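Local coordinates for putative gdp-fucose protein o-fucosyltransferase 1 (PDB 3ZY2) that is a putative protein O-fucosyltransferase of the GT-B clan, and holds guanosine-5'-diphosphate in a pocket of this model, at residues Glu248-Leu252 against Gly253-Lys257; Cys260-Lys264 against Gln265-Glu269. One frame throughout, in Å; residues are numbered along the deposited sequence.

Interaction 1 (Glu248-Leu252 against Gly253-Lys257); sequences EGHHL and GTLTK
His250 and Gly253 are the two ends of a type I beta turn. Gly253 N donates to His250 O at 3.3 Å, and the N-H points nearly straight at the oxygen (164°). The donor stands above the carbonyl plane, 61° out of it, rather than on a lone pair. The close part of the contact is at the His250 side chain. With chi1 at -73° the ring lies beside the backbone N, anti to the carbonyl carbon. His250 CB meets Gly253 O at 3.4 Å. Leu255 CB lies obliquely against the His250 ring. His250 and Leu255 are both buried. The other side is loose. His251 and Thr254 point away from the contact and are exposed. Leu252 is exposed too, and its branched end leads outward. The turn belongs to the loop between helix 243-246 and helix 257-260. Leu255 also packs on Leu246 of the first helix, and on Leu239 and Val333. Thr256 OG1 caps Ile259 N at the start of the second.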
ATOM      1  N   GLU A 248       3.874 -19.869 -13.495  1.00 27.81           N
ATOM      2  CA  GLU A 248       3.193 -19.236 -12.357  1.00 29.46           C
ATOM      3  C   GLU A 248       3.523 -19.966 -11.055  1.00 30.10           C
ATOM      4  O   GLU A 248       3.473 -21.203 -11.000  1.00 31.99           O
ATOM      5  CB  GLU A 248       1.677 -19.210 -12.567  1.00 30.75           C
ATOM      6  CG  GLU A 248       0.945 -18.347 -11.557  1.00 34.47           C
ATOM      7  CD  GLU A 248      -0.479 -18.016 -11.972  1.00 40.11           C
ATOM      8  OE1 GLU A 248      -1.280 -18.953 -12.187  1.00 42.36           O
ATOM      9  OE2 GLU A 248      -0.787 -16.803 -12.086  1.00 42.64           O
ATOM     10  N   GLY A 249       3.886 -19.204 -10.025  1.00 29.84           N
ATOM     11  CA  GLY A 249       4.220 -19.774  -8.708  1.00 30.55           C
ATOM     12  C   GLY A 249       5.350 -20.792  -8.769  1.00 30.33           C
ATOM     13  O   GLY A 249       5.506 -21.607  -7.861  1.00 31.28           O
ATOM     14  N   HIS A 250       6.147 -20.730  -9.844  1.00 29.98           N
ATOM     15  CA  HIS A 250       7.306 -21.617 -10.058  1.00 30.19           C
ATOM     16  C   HIS A 250       6.949 -23.100 -10.154  1.00 32.08           C
ATOM     17  O   HIS A 250       7.677 -23.957  -9.640  1.00 32.58           O
ATOM     18  CB  HIS A 250       8.366 -21.403  -8.968  1.00 30.46           C
ATOM     19  CG  HIS A 250       9.126 -20.117  -9.092  1.00 28.45           C
ATOM     20  ND1 HIS A 250       8.837 -19.156 -10.040  1.00 28.87           N
ATOM     21  CD2 HIS A 250      10.151 -19.626  -8.359  1.00 27.73           C
ATOM     22  CE1 HIS A 250       9.662 -18.136  -9.890  1.00 25.01           C
ATOM     23  NE2 HIS A 250      10.471 -18.397  -8.880  1.00 29.55           N
ATOM     24  N   HIS A 251       5.849 -23.406 -10.837  1.00 32.72           N
ATOM     25  CA  HIS A 251       5.392 -24.798 -10.928  1.00 34.64           C
ATOM     26  C   HIS A 251       6.355 -25.706 -11.700  1.00 34.92           C
ATOM     27  O   HIS A 251       6.333 -26.924 -11.525  1.00 35.95           O
ATOM     28  CB  HIS A 251       3.959 -24.887 -11.474  1.00 35.24           C
ATOM     29  CG  HIS A 251       3.833 -24.560 -12.931  1.00 35.57           C
ATOM     30  ND1 HIS A 251       4.095 -25.475 -13.927  1.00 37.08           N
ATOM     31  CD2 HIS A 251       3.449 -23.422 -13.558  1.00 33.22           C
ATOM     32  CE1 HIS A 251       3.886 -24.914 -15.105  1.00 35.13           C
ATOM     33  NE2 HIS A 251       3.492 -23.669 -14.909  1.00 34.13           N
ATOM     34  N   LEU A 252       7.223 -25.104 -12.512  1.00 34.00           N
ATOM     35  CA  LEU A 252       8.164 -25.856 -13.355  1.00 33.47           C
ATOM     36  C   LEU A 252       9.521 -26.155 -12.705  1.00 33.70           C
ATOM     37  O   LEU A 252      10.307 -26.941 -13.247  1.00 34.19           O
ATOM     38  CB  LEU A 252       8.388 -25.126 -14.690  1.00 32.82           C
ATOM     39  CG  LEU A 252       7.242 -25.065 -15.702  1.00 32.36           C
ATOM     40  CD1 LEU A 252       7.628 -24.201 -16.896  1.00 32.00           C
ATOM     41  CD2 LEU A 252       6.843 -26.461 -16.161  1.00 35.16           C
ATOM     42  N   GLY A 253       9.808 -25.531 -11.562  1.00 33.29           N
ATOM     43  CA  GLY A 253      11.115 -25.702 -10.929  1.00 33.53           C
ATOM     44  C   GLY A 253      11.483 -24.697  -9.856  1.00 32.63           C
ATOM     45  O   GLY A 253      10.651 -23.897  -9.406  1.00 32.41           O
ATOM     46  N   THR A 254      12.749 -24.734  -9.451  1.00 32.41           N
ATOM     47  CA  THR A 254      13.246 -23.840  -8.407  1.00 32.18           C
ATOM     48  C   THR A 254      14.132 -22.749  -8.998  1.00 30.35           C
ATOM     49  O   THR A 254      15.043 -23.039  -9.758  1.00 30.69           O
ATOM     50  CB  THR A 254      14.061 -24.603  -7.336  1.00 33.08           C
ATOM     51  OG1 THR A 254      15.204 -25.212  -7.948  1.00 37.70           O
ATOM     52  CG2 THR A 254      13.216 -25.687  -6.682  1.00 34.21           C
ATOM     53  N   LEU A 255      13.863 -21.497  -8.646  1.00 29.35           N
ATOM     54  CA  LEU A 255      14.779 -20.413  -8.991  1.00 27.90           C
ATOM     55  C   LEU A 255      16.097 -20.546  -8.216  1.00 29.31           C
ATOM     56  O   LEU A 255      16.104 -20.568  -6.982  1.00 30.04           O
ATOM     57  CB  LEU A 255      14.133 -19.054  -8.719  1.00 26.63           C
ATOM     58  CG  LEU A 255      14.967 -17.832  -9.111  1.00 25.62           C
ATOM     59  CD1 LEU A 255      15.263 -17.870 -10.617  1.00 23.57           C
ATOM     60  CD2 LEU A 255      14.263 -16.525  -8.720  1.00 24.66           C
ATOM     61  N   THR A 256      17.204 -20.654  -8.948  1.00 29.74           N
ATOM     62  CA  THR A 256      18.541 -20.713  -8.352  1.00 31.19           C
ATOM     63  C   THR A 256      19.372 -19.461  -8.630  1.00 30.89           C
ATOM     64  O   THR A 256      19.058 -18.674  -9.533  1.00 29.11           O
ATOM     65  CB  THR A 256      19.355 -21.891  -8.900  1.00 31.63           C
ATOM     66  OG1 THR A 256      19.519 -21.737 -10.320  1.00 31.46           O
ATOM     67  CG2 THR A 256      18.687 -23.241  -8.580  1.00 32.98           C
ATOM     68  N   LYS A 257      20.440 -19.294  -7.858  1.00 32.06           N
ATOM     69  CA  LYS A 257      21.480 -18.305  -8.135  1.00 32.67           C
ATOM     70  C   LYS A 257      22.077 -18.431  -9.537  1.00 32.08           C
ATOM     71  O   LYS A 257      22.391 -17.417 -10.153  1.00 31.58           O
ATOM     72  CB  LYS A 257      22.613 -18.434  -7.123  1.00 34.06           C
ATOM     73  CG  LYS A 257      22.446 -17.640  -5.851  1.00 37.06           C
ATOM     74  CD  LYS A 257      23.724 -17.737  -4.997  1.00 41.31           C
ATOM     75  CE  LYS A 257      24.956 -17.171  -5.733  1.00 42.57           C
ATOM     76  NZ  LYS A 257      26.269 -17.623  -5.160  1.00 45.31           N
TER

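Interaction 2 (Cys260-Lys264 against Gln265-Glu269); sequences CSPSK and QQILE
A capping box opens helix 264-278, with Ser263 at the N-cap and Gln266 three residues on. The exchange runs both ways. Gln266 N donates to Ser263 OG at 3.1 Å, with an N-H...O angle of 151°. In return Ser263 N donates to Gln266 OE1, also at 3.1 Å and straighter, at 170°. That donor is tilted from the amide's carbonyl plane. The chi1 of Ser263, 66°, places OG between its own backbone N and carbonyl carbon, so that it faces the first turn of the helix. The Gln266 chain runs extended beyond CG, back alongside the serine. Its CG lies 3.1 Å from Ser263 OG, a snug fit. Gln265 bends at chi2, and its amide folds back over the same serine, with OE1 3.6 Å from Ser263 CB. An apolar touch adds to the polar cap: Pro262 CB rests on Ile267 CG1 at 3.8 Å, and Ile267 is buried. Regular helix bonding starts at once, with Ile267 N to Ser263 O at 2.9 Å and Leu268 N to Lys264 O at 3.0 Å. Outside the contact, Leu268 packs on Ile296 and Ala299 of helix 293-300, and Gln266 NE2 makes a weak hydrogen bond to Glu258 OE2. Cys260, at the end of the preceding helix, is in a disulfide with Cys228. The chemistry is that of a reciprocal N-terminal cap. The backbone N-H of Gln266, in the first turn of the helix, is capped by the serine hydroxyl oxygen. The glutamine side chain satisfies the serine's own N-H. The paired bonds are consistent with a well-defined helix start at Ser263.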
ATOM      1  N   CYS A 260      19.660 -16.778 -11.803  1.00 22.91           N
ATOM      2  CA  CYS A 260      19.553 -15.348 -11.558  1.00 21.93           C
ATOM      3  C   CYS A 260      20.827 -14.608 -11.978  1.00 21.92           C
ATOM      4  O   CYS A 260      20.768 -13.537 -12.585  1.00 19.67           O
ATOM      5  CB  CYS A 260      19.284 -15.107 -10.073  1.00 22.56           C
ATOM      6  SG  CYS A 260      18.840 -13.429  -9.633  1.00 23.49           S
ATOM      7  N   SER A 261      21.969 -15.198 -11.642  1.00 22.44           N
ATOM      8  CA  SER A 261      23.272 -14.583 -11.875  1.00 23.58           C
ATOM      9  C   SER A 261      24.280 -15.636 -12.342  1.00 23.74           C
ATOM     10  O   SER A 261      25.098 -16.106 -11.540  1.00 24.97           O
ATOM     11  CB  SER A 261      23.756 -13.903 -10.579  1.00 24.36           C
ATOM     12  OG  SER A 261      24.867 -13.069 -10.841  1.00 28.96           O
ATOM     13  N   PRO A 262      24.219 -16.030 -13.630  1.00 23.03           N
ATOM     14  CA  PRO A 262      25.171 -17.015 -14.159  1.00 22.89           C
ATOM     15  C   PRO A 262      26.610 -16.535 -14.010  1.00 23.82           C
ATOM     16  O   PRO A 262      26.874 -15.322 -14.110  1.00 23.82           O
ATOM     17  CB  PRO A 262      24.838 -17.101 -15.655  1.00 22.50           C
ATOM     18  CG  PRO A 262      23.574 -16.399 -15.831  1.00 22.59           C
ATOM     19  CD  PRO A 262      23.337 -15.485 -14.670  1.00 21.84           C
ATOM     20  N   SER A 263      27.517 -17.483 -13.773  1.00 24.32           N
ATOM     21  CA  SER A 263      28.957 -17.209 -13.729  1.00 24.83           C
ATOM     22  C   SER A 263      29.417 -16.824 -15.123  1.00 24.28           C
ATOM     23  O   SER A 263      28.765 -17.180 -16.101  1.00 22.72           O
ATOM     24  CB  SER A 263      29.742 -18.436 -13.253  1.00 26.31           C
ATOM     25  OG  SER A 263      29.655 -19.510 -14.178  1.00 26.74           O
ATOM     26  N   LYS A 264      30.544 -16.122 -15.214  1.00 24.80           N
ATOM     27  CA  LYS A 264      31.131 -15.788 -16.525  1.00 24.71           C
ATOM     28  C   LYS A 264      31.344 -17.051 -17.357  1.00 24.45           C
ATOM     29  O   LYS A 264      31.017 -17.088 -18.539  1.00 22.42           O
ATOM     30  CB  LYS A 264      32.440 -15.008 -16.376  1.00 25.76           C
ATOM     31  CG  LYS A 264      32.240 -13.551 -15.965  1.00 27.45           C
ATOM     32  CD  LYS A 264      33.530 -12.743 -16.056  1.00 32.58           C
ATOM     33  CE  LYS A 264      33.489 -11.574 -15.073  1.00 36.48           C
ATOM     34  NZ  LYS A 264      34.839 -11.148 -14.582  1.00 40.14           N
ATOM     35  N   GLN A 265      31.879 -18.096 -16.721  1.00 25.08           N
ATOM     36  CA  GLN A 265      32.091 -19.394 -17.368  1.00 25.85           C
ATOM     37  C   GLN A 265      30.804 -19.952 -17.990  1.00 24.17           C
ATOM     38  O   GLN A 265      30.815 -20.423 -19.135  1.00 23.63           O
ATOM     39  CB  GLN A 265      32.661 -20.408 -16.353  1.00 27.86           C
ATOM     40  CG  GLN A 265      33.823 -19.876 -15.479  1.00 33.05           C
ATOM     41  CD  GLN A 265      33.367 -19.206 -14.173  1.00 34.93           C
ATOM     42  OE1 GLN A 265      33.159 -17.986 -14.115  1.00 32.55           O
ATOM     43  NE2 GLN A 265      33.238 -20.007 -13.111  1.00 39.07           N
ATOM     44  N   GLN A 266      29.704 -19.879 -17.232  1.00 23.99           N
ATOM     45  CA  GLN A 266      28.400 -20.398 -17.643  1.00 23.44           C
ATOM     46  C   GLN A 266      27.858 -19.560 -18.820  1.00 22.06           C
ATOM     47  O   GLN A 266      27.329 -20.110 -19.779  1.00 21.23           O
ATOM     48  CB  GLN A 266      27.402 -20.405 -16.451  1.00 24.59           C
ATOM     49  CG  GLN A 266      27.647 -21.559 -15.421  1.00 29.01           C
ATOM     50  CD  GLN A 266      26.962 -21.408 -14.019  1.00 30.24           C
ATOM     51  OE1 GLN A 266      26.465 -20.344 -13.630  1.00 30.27           O
ATOM     52  NE2 GLN A 266      26.975 -22.502 -13.252  1.00 34.99           N
ATOM     53  N   ILE A 267      28.023 -18.240 -18.746  1.00 21.47           N
ATOM     54  CA  ILE A 267      27.603 -17.354 -19.841  1.00 19.76           C
ATOM     55  C   ILE A 267      28.317 -17.729 -21.141  1.00 19.89           C
ATOM     56  O   ILE A 267      27.680 -17.900 -22.177  1.00 18.77           O
ATOM     57  CB  ILE A 267      27.860 -15.877 -19.497  1.00 19.50           C
ATOM     58  CG1 ILE A 267      26.898 -15.444 -18.386  1.00 19.95           C
ATOM     59  CG2 ILE A 267      27.686 -14.970 -20.763  1.00 18.26           C
ATOM     60  CD1 ILE A 267      27.228 -14.135 -17.730  1.00 22.98           C
ATOM     61  N   LEU A 268      29.634 -17.904 -21.054  1.00 19.95           N
ATOM     62  CA  LEU A 268      30.428 -18.219 -22.233  1.00 20.39           C
ATOM     63  C   LEU A 268      30.048 -19.570 -22.814  1.00 20.06           C
ATOM     64  O   LEU A 268      29.842 -19.696 -24.022  1.00 19.81           O
ATOM     65  CB  LEU A 268      31.930 -18.144 -21.911  1.00 21.26           C
ATOM     66  CG  LEU A 268      32.473 -16.753 -21.553  1.00 22.36           C
ATOM     67  CD1 LEU A 268      33.877 -16.845 -21.040  1.00 24.21           C
ATOM     68  CD2 LEU A 268      32.438 -15.832 -22.739  1.00 21.75           C
ATOM     69  N   GLU A 269      29.946 -20.586 -21.948  1.00 20.08           N
ATOM     70  CA  GLU A 269      29.592 -21.930 -22.398  1.00 21.30           C
ATOM     71  C   GLU A 269      28.250 -21.921 -23.119  1.00 19.71           C
ATOM     72  O   GLU A 269      28.109 -22.516 -24.187  1.00 19.84           O
ATOM     73  CB  GLU A 269      29.537 -22.903 -21.211  1.00 21.80           C
ATOM     74  CG  GLU A 269      29.076 -24.312 -21.624  1.00 26.12           C
ATOM     75  CD  GLU A 269      29.216 -25.362 -20.535  1.00 30.14           C
ATOM     76  OE1 GLU A 269      29.634 -25.027 -19.404  1.00 32.85           O
ATOM     77  OE2 GLU A 269      28.890 -26.532 -20.835  1.00 28.96           O
TER

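From the N terminus, the chain leaves helix 243-246 and reaches interaction 1, which closes a short turn in the loop that follows. Helix 257-260 starts at the last residue of interaction 1 and ends at the first residue of interaction 2. There the chain turns into helix 264-278. The two are in series. Neither nests in the other, they do not cross, and their centres lie about 19 Å apart. Both sit on the same side of the chain's centre. Val333 is a common neighbour, touched by Leu255 of 253-257 and by Cys260 of 260-264. Interaction 1 lies beside helix 243-246, while interaction 2 touches helices 222-229 and 293-300.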